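Local coordinates for protein MamA (Candidatus Magnetobacterium bavaricum, PDB 3VTX) that belongs to the tetratricopeptide-repeat proteins, stacked helical hairpins that commonly serve as scaffolds for protein-protein association, and probably acts in that way, at residues Asn37-Leu42 with Val67-Ser72; Gly23-Tyr28 with Leu43-Thr48; Thr6-Ile11 with Tyr28-Lys33; Ser72-Tyr77 with Thr104-Ala109. One frame throughout, in Å; residues are numbered along the deposited sequence. Where two conformers were deposited one is given.

Interaction 1. Residues Asn37-Leu42 with Val67-Ser72; sequences NNVETL and VLDTTS
Leu68, in the last turn of helix 55-68, leans on Asn37, just before helix 39-51, and on Val39 and Leu42 in its first turn, where two successive helices of the tetratricopeptide-repeat (TPR) fold run back past each other. Three side chains share its surface. Asn37 crosses it at about a right angle, its amide lying against both methyls with ND2 3.6 Å from Leu68 CD1, a van der Waals contact. Leu42 also crosses it nearly perpendicularly, and CD1 of Leu42 meets CD1 of Leu68 at 3.8 Å. Val39 approaches obliquely with a single branch: CG1, set anti to the carbonyl carbon (chi1 -67°), rests 3.7 Å from Leu68 CB and more loosely on Asp69 CB. No hydrogen bond joins the two segments, but each is braced internally. Asn38 is the N-cap of helix 39-51, and its OD1 is gripped twice, by Thr41 N in the carbonyl plane and by Thr41 OG1 from above that plane; Asn38 ND2 is held by Asp35. Where helix 55-68 ends, Asp69 makes an Asx turn, its OD1 taking Thr71 OG1 on the syn lone pair and Thr71 N, nearly along the C-O bond, at 2.8 Å.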
loop_
_atom_site.group_PDB
_atom_site.type_symbol
_atom_site.label_atom_id
_atom_site.label_comp_id
_atom_site.label_asym_id
_atom_site.label_seq_id
_atom_site.Cartn_x
_atom_site.Cartn_y
_atom_site.Cartn_z
ATOM N N ASN A 37 1.163 24.932 -1.113
ATOM C CA ASN A 37 -0.065 24.205 -0.937
ATOM C C ASN A 37 -0.537 23.472 -2.197
ATOM O O ASN A 37 -1.687 23.078 -2.285
ATOM C CB ASN A 37 -1.143 25.115 -0.354
ATOM C CG ASN A 37 -0.726 25.698 0.993
ATOM O OD1 ASN A 37 -0.888 26.907 1.221
ATOM N ND2 ASN A 37 -0.153 24.869 1.875
ATOM N N ASN A 38 0.382 23.269 -3.150
ATOM C CA ASN A 38 0.075 22.571 -4.385
ATOM C C ASN A 38 -0.059 21.078 -4.044
ATOM O O ASN A 38 0.958 20.372 -3.936
ATOM C CB ASN A 38 1.220 22.779 -5.366
ATOM C CG ASN A 38 0.876 22.329 -6.763
ATOM O OD1 ASN A 38 0.803 21.126 -7.100
ATOM N ND2 ASN A 38 0.620 23.321 -7.609
ATOM N N VAL A 39 -1.286 20.615 -3.882
ATOM C CA VAL A 39 -1.521 19.222 -3.494
ATOM C C VAL A 39 -1.058 18.252 -4.561
ATOM O O VAL A 39 -0.539 17.181 -4.217
ATOM C CB VAL A 39 -2.995 18.952 -3.063
ATOM C CG1 VAL A 39 -3.302 19.714 -1.745
ATOM C CG2 VAL A 39 -3.952 19.307 -4.160
ATOM N N GLU A 40 -1.166 18.606 -5.846
ATOM C CA GLU A 40 -0.786 17.666 -6.910
ATOM C C GLU A 40 0.741 17.352 -6.798
ATOM O O GLU A 40 1.180 16.165 -6.931
ATOM C CB GLU A 40 -1.021 18.282 -8.271
ATOM C CG GLU A 40 -0.631 17.421 -9.391
ATOM C CD GLU A 40 -1.152 17.844 -10.753
ATOM O OE1 GLU A 40 -1.598 19.005 -10.873
ATOM O OE2 GLU A 40 -1.092 16.989 -11.678
ATOM N N THR A 41 1.497 18.416 -6.533
ATOM C CA THR A 41 2.963 18.333 -6.300
ATOM C C THR A 41 3.337 17.616 -5.022
ATOM O O THR A 41 4.268 16.809 -5.035
ATOM C CB THR A 41 3.635 19.689 -6.434
ATOM O OG1 THR A 41 3.291 20.169 -7.741
ATOM C CG2 THR A 41 5.270 19.608 -6.384
ATOM N N LEU A 42 2.617 17.866 -3.955
ATOM C CA LEU A 42 2.852 17.152 -2.696
ATOM C C LEU A 42 2.698 15.655 -2.883
ATOM O O LEU A 42 3.572 14.883 -2.427
ATOM C CB LEU A 42 1.967 17.673 -1.576
ATOM C CG LEU A 42 2.362 18.986 -0.971
ATOM C CD1 LEU A 42 1.199 19.603 -0.107
ATOM C CD2 LEU A 42 3.685 18.960 -0.148
ATOM N N VAL A 67 -3.475 17.382 5.301
ATOM C CA VAL A 67 -3.934 18.628 5.957
ATOM C C VAL A 67 -4.788 19.446 5.010
ATOM O O VAL A 67 -5.798 20.106 5.434
ATOM C CB VAL A 67 -2.764 19.480 6.500
ATOM C CG1 VAL A 67 -3.209 20.986 6.763
ATOM C CG2 VAL A 67 -2.234 18.833 7.748
ATOM N N LEU A 68 -4.424 19.431 3.750
ATOM C CA LEU A 68 -5.040 20.269 2.759
ATOM C C LEU A 68 -6.117 19.538 2.009
ATOM O O LEU A 68 -7.026 20.195 1.544
ATOM C CB LEU A 68 -4.019 20.785 1.732
ATOM C CG LEU A 68 -2.967 21.714 2.215
ATOM C CD1 LEU A 68 -1.672 21.671 1.311
ATOM C CD2 LEU A 68 -3.611 23.089 2.270
ATOM N N ASP A 69 -6.071 18.196 1.949
ATOM C CA ASP A 69 -6.984 17.393 1.136
ATOM C C ASP A 69 -7.264 16.058 1.806
ATOM O O ASP A 69 -6.398 15.211 1.850
ATOM C CB ASP A 69 -6.407 17.213 -0.242
ATOM C CG ASP A 69 -7.398 16.567 -1.246
ATOM O OD1 ASP A 69 -8.308 15.800 -0.811
ATOM O OD2 ASP A 69 -7.187 16.735 -2.479
ATOM N N THR A 70 -8.496 15.869 2.288
ATOM C CA THR A 70 -8.874 14.679 2.981
ATOM C C THR A 70 -9.689 13.740 2.108
ATOM O O THR A 70 -10.344 12.854 2.638
ATOM C CB THR A 70 -9.589 15.008 4.283
ATOM O OG1 THR A 70 -10.779 15.738 3.964
ATOM C CG2 THR A 70 -8.675 15.851 5.229
ATOM N N THR A 71 -9.617 13.916 0.784
ATOM C CA THR A 71 -10.536 13.229 -0.110
ATOM C C THR A 71 -9.908 12.139 -1.004
ATOM O O THR A 71 -10.603 11.528 -1.781
ATOM C CB THR A 71 -11.221 14.218 -1.075
ATOM O OG1 THR A 71 -10.259 14.693 -2.019
ATOM C CG2 THR A 71 -11.900 15.435 -0.292
ATOM N N SER A 72 -8.592 11.874 -0.872
ATOM C CA SER A 72 -7.906 11.006 -1.806
ATOM C C SER A 72 -7.597 9.646 -1.091
ATOM O O SER A 72 -6.713 9.582 -0.146
ATOM C CB SER A 72 -6.559 11.618 -2.250
ATOM O OG SER A 72 -5.693 10.669 -2.874
#

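Interaction 2. Residues Gly23-Tyr28 with Leu43-Thr48; sequences GAIRAY and LKLGKT
The ring of Tyr28 is covered over one face by Lys44 and met at its edge by Thr48. Lys44 CB sits 4.1 Å from the ring centroid, 22° off the normal, a CH-pi contact displaced toward the phenol end, with the lysine crossing the tyrosine side chain at about a right angle. Near the ring plane, Thr48 OG1 comes to 3.5 Å from Tyr28 CE2. This hydroxyl has its hydrogen bond elsewhere: it donates to Lys44 O at 2.8 Å, from above the carbonyl plane, while Thr48 N reaches the same oxygen from the opposite face. Beside the ring the packing is aliphatic. Leu45 CG is turned anti to its own N (chi1 179°), which carries CD1 across to Ile25, 3.8 Å from Ile25 CG1; Thr48 CG2 touches that same CG1 at 3.8 Å and reaches more loosely to Ala24 CB. Helices 21-34 and 39-51 thus pack nearly antiparallel, the axes of segments 23-28 and 43-48 approaching to 9.9 Å, as is usual for neighbouring helices in TPR proteins. Asp13 of helix 5-18 takes up both polar ends of the tyrosine-lysine pair, its OD1 hydrogen-bonded to Tyr28 OH and its OD2 in a salt bridge with Lys44 NZ. No hydrogen bond passes directly between the two segments: the interface itself is largely apolar, while the polar ends of Tyr28 and Lys44 meet on one carboxylate, and the positive charge of Lys44 would help to balance that of Asp13.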
loop_
_atom_site.group_PDB
_atom_site.type_symbol
_atom_site.label_atom_id
_atom_site.label_comp_id
_atom_site.label_asym_id
_atom_site.label_seq_id
_atom_site.Cartn_x
_atom_site.Cartn_y
_atom_site.Cartn_z
ATOM N N GLY A 23 16.766 14.709 -9.620
ATOM C CA GLY A 23 16.221 15.824 -10.419
ATOM C C GLY A 23 14.721 16.080 -10.281
ATOM O O GLY A 23 14.295 17.228 -10.240
ATOM N N ALA A 24 13.947 15.009 -10.238
ATOM C CA ALA A 24 12.493 15.081 -10.118
ATOM C C ALA A 24 12.218 15.758 -8.792
ATOM O O ALA A 24 11.417 16.654 -8.712
ATOM C CB ALA A 24 11.864 13.707 -10.176
ATOM N N ILE A 25 12.851 15.310 -7.683
ATOM C CA ILE A 25 12.656 15.920 -6.373
ATOM C C ILE A 25 13.026 17.415 -6.340
ATOM O O ILE A 25 12.318 18.229 -5.764
ATOM C CB ILE A 25 13.515 15.165 -5.349
ATOM C CG1 ILE A 25 12.840 13.780 -5.055
ATOM C CG2 ILE A 25 13.586 15.928 -4.030
ATOM C CD1 ILE A 25 13.737 12.721 -4.401
ATOM N N ARG A 26 14.142 17.758 -6.970
ATOM C CA ARG A 26 14.531 19.162 -7.092
ATOM C C ARG A 26 13.459 20.012 -7.750
ATOM O O ARG A 26 13.145 21.096 -7.245
ATOM C CB ARG A 26 15.886 19.331 -7.781
ATOM C CG ARG A 26 16.978 18.944 -6.867
ATOM C CD ARG A 26 18.396 19.210 -7.433
ATOM N NE ARG A 26 18.817 18.130 -8.289
ATOM C CZ ARG A 26 18.909 18.164 -9.600
ATOM N NH1 ARG A 26 19.351 17.089 -10.230
ATOM N NH2 ARG A 26 18.653 19.267 -10.238
ATOM N N ALA A 27 12.921 19.539 -8.851
ATOM C CA ALA A 27 11.899 20.266 -9.546
ATOM C C ALA A 27 10.594 20.430 -8.715
ATOM O O ALA A 27 10.043 21.521 -8.603
ATOM C CB ALA A 27 11.616 19.600 -10.898
ATOM N N TYR A 28 10.181 19.378 -7.981
ATOM C CA TYR A 28 8.976 19.438 -7.201
ATOM C C TYR A 28 9.145 20.309 -5.990
ATOM O O TYR A 28 8.229 21.119 -5.630
ATOM C CB TYR A 28 8.581 18.006 -6.827
ATOM C CG TYR A 28 8.149 17.051 -7.951
ATOM C CD1 TYR A 28 7.371 17.460 -9.021
ATOM C CD2 TYR A 28 8.442 15.700 -7.879
ATOM C CE1 TYR A 28 7.019 16.589 -10.013
ATOM C CE2 TYR A 28 8.008 14.811 -8.836
ATOM C CZ TYR A 28 7.277 15.262 -9.889
ATOM O OH TYR A 28 6.863 14.363 -10.807
ATOM N N LEU A 43 1.693 15.216 -3.627
ATOM C CA LEU A 43 1.468 13.791 -3.838
ATOM C C LEU A 43 2.564 13.227 -4.737
ATOM O O LEU A 43 3.063 12.158 -4.517
ATOM C CB LEU A 43 0.088 13.556 -4.458
ATOM C CG LEU A 43 -0.238 12.099 -4.653
ATOM C CD1 LEU A 43 -0.126 11.256 -3.357
ATOM C CD2 LEU A 43 -1.703 12.024 -5.247
ATOM N N LYS A 44 2.938 13.951 -5.786
ATOM C CA LYS A 44 3.991 13.484 -6.654
ATOM C C LYS A 44 5.334 13.412 -5.947
ATOM O O LYS A 44 6.057 12.388 -6.181
ATOM C CB LYS A 44 4.143 14.371 -7.912
ATOM C CG LYS A 44 3.069 14.080 -8.972
ATOM C CD LYS A 44 3.036 15.233 -10.003
ATOM C CE LYS A 44 2.094 14.832 -11.201
ATOM N NZ LYS A 44 2.212 15.858 -12.239
ATOM N N LEU A 45 5.647 14.396 -5.094
ATOM C CA LEU A 45 6.942 14.344 -4.336
ATOM C C LEU A 45 6.917 13.150 -3.380
ATOM O O LEU A 45 7.874 12.401 -3.251
ATOM C CB LEU A 45 7.234 15.649 -3.638
ATOM C CG LEU A 45 8.491 15.777 -2.804
ATOM C CD1 LEU A 45 9.690 15.432 -3.715
ATOM C CD2 LEU A 45 8.575 17.108 -2.146
ATOM N N GLY A 46 5.795 12.958 -2.705
ATOM C CA GLY A 46 5.627 11.773 -1.839
ATOM C C GLY A 46 5.861 10.494 -2.616
ATOM O O GLY A 46 6.575 9.604 -2.171
ATOM N N LYS A 47 5.212 10.364 -3.776
ATOM C CA LYS A 47 5.359 9.145 -4.566
ATOM C C LYS A 47 6.805 8.899 -5.045
ATOM O O LYS A 47 7.227 7.727 -5.156
ATOM C CB LYS A 47 4.438 9.183 -5.752
ATOM C CG LYS A 47 2.997 9.025 -5.480
ATOM C CD LYS A 47 2.183 9.157 -6.741
ATOM C CE LYS A 47 0.719 8.817 -6.456
ATOM N NZ LYS A 47 -0.174 9.040 -7.687
ATOM N N THR A 48 7.513 9.987 -5.361
ATOM C CA THR A 48 8.896 9.912 -5.806
ATOM C C THR A 48 9.776 9.364 -4.674
ATOM O O THR A 48 10.596 8.506 -4.929
ATOM C CB THR A 48 9.418 11.201 -6.320
ATOM O OG1 THR A 48 8.542 11.698 -7.359
ATOM C CG2 THR A 48 10.858 11.078 -6.853
#

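Interaction 3. Residues Thr6-Ile11 with Tyr28-Lys33; sequences TIYMDI and YKKVLK
Met9 and Tyr28 touch across an interface that no hydrogen bond spans; the shortest sound polar bond of the two segments stays inside one helix, from Lys33 N to Lys29 O at 2.9 Å. Helices 5-18 and 21-34 lie close here, the axes of segments 6-11 and 28-33 approaching to 8.4 Å at 158°, the near-antiparallel packing of successive helices in a TPR fold. Lys30 drapes obliquely over one face of the Tyr8 ring. Its CD stands 3.6 Å from the ring centroid, 17° off the normal, in a CH-pi contact, and its CE continues outward to 3.5 Å from Tyr8 OH. A bend at chi2 (149°) lays the methylenes along the ring. Val31 fills the deeper part: its CG2 rests on helix 5-18 where Tyr8 joins Met9, 3.5 Å from both Tyr8 CB and Met9 N. Farther along, Tyr28 CE1 comes within 3.8 Å of Met9 O and rests loosely on Met9 CG, while the methionine also packs on Thr41 and Lys44 of helix 39-51. The contact therefore works by dispersion and CH-pi attraction, and CD and CE of Lys30, near the ammonium and probably polarised by its charge, would suit the electron-rich ring face.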
loop_
_atom_site.group_PDB
_atom_site.type_symbol
_atom_site.label_atom_id
_atom_site.label_comp_id
_atom_site.label_asym_id
_atom_site.label_seq_id
_atom_site.Cartn_x
_atom_site.Cartn_y
_atom_site.Cartn_z
ATOM N N THR A 6 3.684 25.131 -13.469
ATOM C CA THR A 6 3.493 24.226 -14.579
ATOM C C THR A 6 4.814 23.804 -15.174
ATOM O O THR A 6 5.028 22.619 -15.438
ATOM C CB THR A 6 2.608 24.902 -15.697
ATOM O OG1 THR A 6 1.529 25.604 -15.049
ATOM C CG2 THR A 6 2.061 23.829 -16.654
ATOM N N ILE A 7 5.725 24.746 -15.368
ATOM C CA ILE A 7 6.951 24.398 -16.026
ATOM C C ILE A 7 7.750 23.426 -15.114
ATOM O O ILE A 7 8.223 22.390 -15.564
ATOM C CB ILE A 7 7.815 25.612 -16.361
ATOM C CG1 ILE A 7 7.098 26.580 -17.354
ATOM C CG2 ILE A 7 9.173 25.138 -16.941
ATOM C CD1 ILE A 7 7.617 28.066 -17.285
ATOM N N TYR A 8 7.929 23.790 -13.858
ATOM C CA TYR A 8 8.696 22.871 -12.937
ATOM C C TYR A 8 8.004 21.544 -12.646
ATOM O O TYR A 8 8.669 20.498 -12.592
ATOM C CB TYR A 8 9.068 23.575 -11.646
ATOM C CG TYR A 8 10.178 24.537 -11.932
ATOM C CD1 TYR A 8 11.411 24.047 -12.342
ATOM C CD2 TYR A 8 9.979 25.920 -11.916
ATOM C CE1 TYR A 8 12.468 24.883 -12.657
ATOM C CE2 TYR A 8 11.072 26.812 -12.240
ATOM C CZ TYR A 8 12.309 26.265 -12.627
ATOM O OH TYR A 8 13.427 27.032 -12.963
ATOM N N MET A 9 6.692 21.550 -12.487
ATOM C CA MET A 9 6.035 20.270 -12.356
ATOM C C MET A 9 6.323 19.381 -13.584
ATOM O O MET A 9 6.591 18.202 -13.435
ATOM C CB MET A 9 4.539 20.424 -12.078
ATOM C CG MET A 9 3.930 19.172 -11.481
ATOM S SD MET A 9 2.100 19.350 -11.289
ATOM C CE MET A 9 1.952 21.060 -10.675
ATOM N N ASP A 10 6.228 19.896 -14.823
ATOM C CA ASP A 10 6.547 19.083 -16.060
ATOM C C ASP A 10 7.959 18.528 -16.065
ATOM O O ASP A 10 8.226 17.396 -16.483
ATOM C CB ASP A 10 6.460 19.923 -17.367
ATOM C CG ASP A 10 7.122 19.199 -18.599
ATOM O OD1 ASP A 10 6.629 18.096 -18.959
ATOM O OD2 ASP A 10 8.139 19.710 -19.185
ATOM N N ILE A 11 8.914 19.377 -15.699
ATOM C CA ILE A 11 10.335 18.945 -15.608
ATOM C C ILE A 11 10.410 17.768 -14.634
ATOM O O ILE A 11 10.936 16.695 -14.950
ATOM C CB ILE A 11 11.267 20.105 -15.186
ATOM C CG1 ILE A 11 11.376 21.141 -16.325
ATOM C CG2 ILE A 11 12.681 19.592 -14.850
ATOM C CD1 ILE A 11 11.835 22.501 -15.880
ATOM N N TYR A 28 10.181 19.378 -7.981
ATOM C CA TYR A 28 8.976 19.438 -7.201
ATOM C C TYR A 28 9.145 20.309 -5.990
ATOM O O TYR A 28 8.229 21.119 -5.630
ATOM C CB TYR A 28 8.581 18.006 -6.827
ATOM C CG TYR A 28 8.149 17.051 -7.951
ATOM C CD1 TYR A 28 7.371 17.460 -9.021
ATOM C CD2 TYR A 28 8.442 15.700 -7.879
ATOM C CE1 TYR A 28 7.019 16.589 -10.013
ATOM C CE2 TYR A 28 8.008 14.811 -8.836
ATOM C CZ TYR A 28 7.277 15.262 -9.889
ATOM O OH TYR A 28 6.863 14.363 -10.807
ATOM N N LYS A 29 10.358 20.294 -5.412
ATOM C CA LYS A 29 10.672 21.150 -4.321
ATOM C C LYS A 29 10.622 22.639 -4.752
ATOM O O LYS A 29 10.242 23.510 -3.925
ATOM C CB LYS A 29 11.965 20.817 -3.647
ATOM C CG LYS A 29 11.953 19.541 -2.759
ATOM C CD LYS A 29 13.263 19.236 -2.140
ATOM C CE LYS A 29 13.238 18.062 -1.214
ATOM N NZ LYS A 29 14.614 17.816 -0.699
ATOM N N LYS A 30 11.057 22.898 -5.982
ATOM C CA LYS A 30 11.069 24.273 -6.526
ATOM C C LYS A 30 9.583 24.734 -6.662
ATOM O O LYS A 30 9.252 25.839 -6.214
ATOM C CB LYS A 30 11.792 24.304 -7.833
ATOM C CG LYS A 30 11.830 25.778 -8.463
ATOM C CD LYS A 30 13.068 26.059 -9.294
ATOM C CE LYS A 30 13.249 27.602 -9.537
ATOM N NZ LYS A 30 13.235 28.321 -8.197
ATOM N N VAL A 31 8.720 23.860 -7.167
ATOM C CA VAL A 31 7.271 24.139 -7.220
ATOM C C VAL A 31 6.755 24.546 -5.846
ATOM O O VAL A 31 6.036 25.554 -5.688
ATOM C CB VAL A 31 6.487 23.000 -7.765
ATOM C CG1 VAL A 31 4.941 23.267 -7.612
ATOM C CG2 VAL A 31 6.830 22.689 -9.168
ATOM N N LEU A 32 7.129 23.759 -4.821
ATOM C CA LEU A 32 6.613 23.896 -3.480
ATOM C C LEU A 32 7.192 25.077 -2.731
ATOM O O LEU A 32 6.570 25.547 -1.781
ATOM C CB LEU A 32 6.816 22.586 -2.692
ATOM C CG LEU A 32 5.973 21.424 -3.209
ATOM C CD1 LEU A 32 6.387 20.034 -2.554
ATOM C CD2 LEU A 32 4.424 21.636 -2.951
ATOM N N LYS A 33 8.363 25.564 -3.154
ATOM C CA LYS A 33 8.962 26.782 -2.569
ATOM C C LYS A 33 8.026 27.978 -2.834
ATOM O O LYS A 33 7.816 28.788 -1.949
ATOM C CB LYS A 33 10.346 27.140 -3.184
ATOM C CG LYS A 33 11.553 26.240 -2.907
ATOM C CD LYS A 33 12.760 26.768 -3.796
ATOM C CE LYS A 33 14.075 25.962 -3.762
ATOM N NZ LYS A 33 14.014 24.465 -4.011
#

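Interaction 4. Residues Ser72-Tyr77 with Thr104-Ala109; sequences SAEAYY and TVYADA
Tyr106, the centre of an inverse gamma turn and the N-cap residue of helix 107-119, faces Ala73 and Tyr77 in the opening turns of helix 73-85, and the backbones come closest at Tyr77 and Ala109, whose CA atoms are 6.0 Å apart. The two tyrosines dominate. Their side chains cross at about a right angle, with ring planes at 42° and centroids 5.1 Å apart, an oblique aromatic pair. Tyr106 presses its phenol end onto the base of the other side chain: its OH lies 3.4 Å from Tyr77 CB, and about as near CG and CD2 of that ring. At the edge of the Tyr106 ring and in its plane sits Ala73 O, 3.7 Å from Tyr106 CE2, an oxygen that also accepts the helical bond from Tyr77 N. With CG anti to the backbone N (chi1 169°), the Tyr77 ring reaches across to helix 107-119, where CD1 meets Ala109 CA at 3.7 Å and CE1 meets Asp108 O at 3.5 Å. Glu74 meets Tyr106 OH with CA and, more loosely, CB; its carboxylate forms a salt bridge with Lys47. The contact joins the starts of two helices separated in sequence by helix 89-102, on which Tyr76 and Ala109 both pack, while Ser72, whose OG caps Ala75 N, lies against Phe65 of helix 55-68.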
loop_
_atom_site.group_PDB
_atom_site.type_symbol
_atom_site.label_atom_id
_atom_site.label_comp_id
_atom_site.label_asym_id
_atom_site.label_seq_id
_atom_site.Cartn_x
_atom_site.Cartn_y
_atom_site.Cartn_z
ATOM N N SER A 72 -8.592 11.874 -0.872
ATOM C CA SER A 72 -7.906 11.006 -1.806
ATOM C C SER A 72 -7.597 9.646 -1.091
ATOM O O SER A 72 -6.713 9.582 -0.146
ATOM C CB SER A 72 -6.559 11.618 -2.250
ATOM O OG SER A 72 -5.693 10.669 -2.874
ATOM N N ALA A 73 -8.270 8.606 -1.507
ATOM C CA ALA A 73 -8.041 7.269 -0.915
ATOM C C ALA A 73 -6.558 6.864 -1.112
ATOM O O ALA A 73 -5.911 6.310 -0.202
ATOM C CB ALA A 73 -8.985 6.204 -1.472
ATOM N N GLU A 74 -6.049 7.141 -2.285
ATOM C CA GLU A 74 -4.654 6.768 -2.642
ATOM C C GLU A 74 -3.660 7.445 -1.720
ATOM O O GLU A 74 -2.720 6.809 -1.256
ATOM C CB GLU A 74 -4.343 7.094 -4.101
ATOM C CG GLU A 74 -2.949 6.658 -4.540
ATOM C CD GLU A 74 -2.488 7.061 -5.947
ATOM O OE1 GLU A 74 -2.647 8.238 -6.352
ATOM O OE2 GLU A 74 -1.801 6.202 -6.561
ATOM N N ALA A 75 -3.830 8.742 -1.495
ATOM C CA ALA A 75 -2.920 9.424 -0.592
ATOM C C ALA A 75 -2.874 8.787 0.802
ATOM O O ALA A 75 -1.806 8.621 1.366
ATOM C CB ALA A 75 -3.255 10.901 -0.505
ATOM N N TYR A 76 -4.042 8.490 1.366
ATOM C CA TYR A 76 -4.144 7.800 2.619
ATOM C C TYR A 76 -3.498 6.405 2.568
ATOM O O TYR A 76 -2.874 5.992 3.563
ATOM C CB TYR A 76 -5.583 7.793 3.126
ATOM C CG TYR A 76 -6.025 9.083 3.774
ATOM C CD1 TYR A 76 -5.469 9.496 4.967
ATOM C CD2 TYR A 76 -7.047 9.878 3.200
ATOM C CE1 TYR A 76 -5.884 10.682 5.561
ATOM C CE2 TYR A 76 -7.468 11.045 3.810
ATOM C CZ TYR A 76 -6.912 11.428 4.969
ATOM O OH TYR A 76 -7.351 12.590 5.626
ATOM N N TYR A 77 -3.701 5.685 1.470
ATOM C CA TYR A 77 -3.128 4.370 1.321
ATOM C C TYR A 77 -1.607 4.494 1.366
ATOM O O TYR A 77 -0.939 3.667 1.975
ATOM C CB TYR A 77 -3.596 3.722 -0.011
ATOM C CG TYR A 77 -2.814 2.441 -0.341
ATOM C CD1 TYR A 77 -2.969 1.252 0.430
ATOM C CD2 TYR A 77 -1.872 2.436 -1.366
ATOM C CE1 TYR A 77 -2.250 0.149 0.103
ATOM C CE2 TYR A 77 -1.105 1.283 -1.679
ATOM C CZ TYR A 77 -1.319 0.177 -0.901
ATOM O OH TYR A 77 -0.601 -0.983 -1.129
ATOM N N THR A 104 -14.424 1.847 -0.380
ATOM C CA THR A 104 -14.745 0.641 0.421
ATOM C C THR A 104 -14.467 -0.642 -0.331
ATOM O O THR A 104 -14.543 -1.764 0.249
ATOM C CB THR A 104 -16.179 0.669 0.974
ATOM O OG1 THR A 104 -17.064 0.731 -0.130
ATOM C CG2 THR A 104 -16.398 1.851 1.940
ATOM N N VAL A 105 -14.060 -0.537 -1.577
ATOM C CA VAL A 105 -13.563 -1.677 -2.316
ATOM C C VAL A 105 -12.015 -1.655 -2.643
ATOM O O VAL A 105 -11.539 -2.249 -3.634
ATOM C CB VAL A 105 -14.425 -2.007 -3.522
ATOM C CG1 VAL A 105 -15.804 -2.425 -3.027
ATOM C CG2 VAL A 105 -14.481 -0.851 -4.524
ATOM N N TYR A 106 -11.232 -0.969 -1.798
ATOM C CA TYR A 106 -9.844 -0.712 -2.094
ATOM C C TYR A 106 -9.052 -1.925 -1.596
ATOM O O TYR A 106 -8.562 -1.943 -0.449
ATOM C CB TYR A 106 -9.330 0.497 -1.331
ATOM C CG TYR A 106 -8.062 1.167 -1.837
ATOM C CD1 TYR A 106 -7.173 0.549 -2.711
ATOM C CD2 TYR A 106 -7.752 2.432 -1.388
ATOM C CE1 TYR A 106 -5.997 1.184 -3.133
ATOM C CE2 TYR A 106 -6.618 3.107 -1.838
ATOM C CZ TYR A 106 -5.752 2.481 -2.695
ATOM O OH TYR A 106 -4.680 3.134 -3.134
ATOM N N ALA A 107 -8.898 -2.908 -2.453
ATOM C CA ALA A 107 -8.298 -4.182 -1.987
ATOM C C ALA A 107 -6.899 -4.044 -1.441
ATOM O O ALA A 107 -6.561 -4.707 -0.484
ATOM C CB ALA A 107 -8.297 -5.182 -3.161
ATOM N N ASP A 108 -6.063 -3.216 -2.040
ATOM C CA ASP A 108 -4.709 -3.033 -1.535
ATOM C C ASP A 108 -4.656 -2.495 -0.118
ATOM O O ASP A 108 -3.775 -2.913 0.677
ATOM C CB ASP A 108 -3.899 -2.137 -2.453
ATOM C CG ASP A 108 -3.260 -2.935 -3.627
ATOM O OD1 ASP A 108 -2.333 -3.808 -3.428
ATOM O OD2 ASP A 108 -3.644 -2.576 -4.745
ATOM N N ALA A 109 -5.582 -1.615 0.191
ATOM C CA ALA A 109 -5.688 -1.042 1.497
ATOM C C ALA A 109 -6.140 -2.036 2.515
ATOM O O ALA A 109 -5.608 -2.025 3.637
ATOM C CB ALA A 109 -6.659 0.183 1.465
#

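In the fold
From the N terminus, interaction 3 closes the first loop, bringing helix 21-34 back against helix 5-18. Interaction 2 opens within that loop and closes beyond it, so the two cross and share Tyr28; together they tie the first three helices into one bundle. Interaction 1 starts after interaction 3 has closed, crosses interaction 2 through helix 39-51, and adds helix 55-68, with Thr41 packing back on Met9, Tyr28 and Val31. Interaction 4 follows in series, sharing Ser72 with interaction 1, and bridges the starts of helices 73-85 and 107-119. A salt bridge from Lys47 to Glu74 links interactions 2 and 4; interactions 3 and 4 do not touch, their nearest atoms being about 12 Å apart.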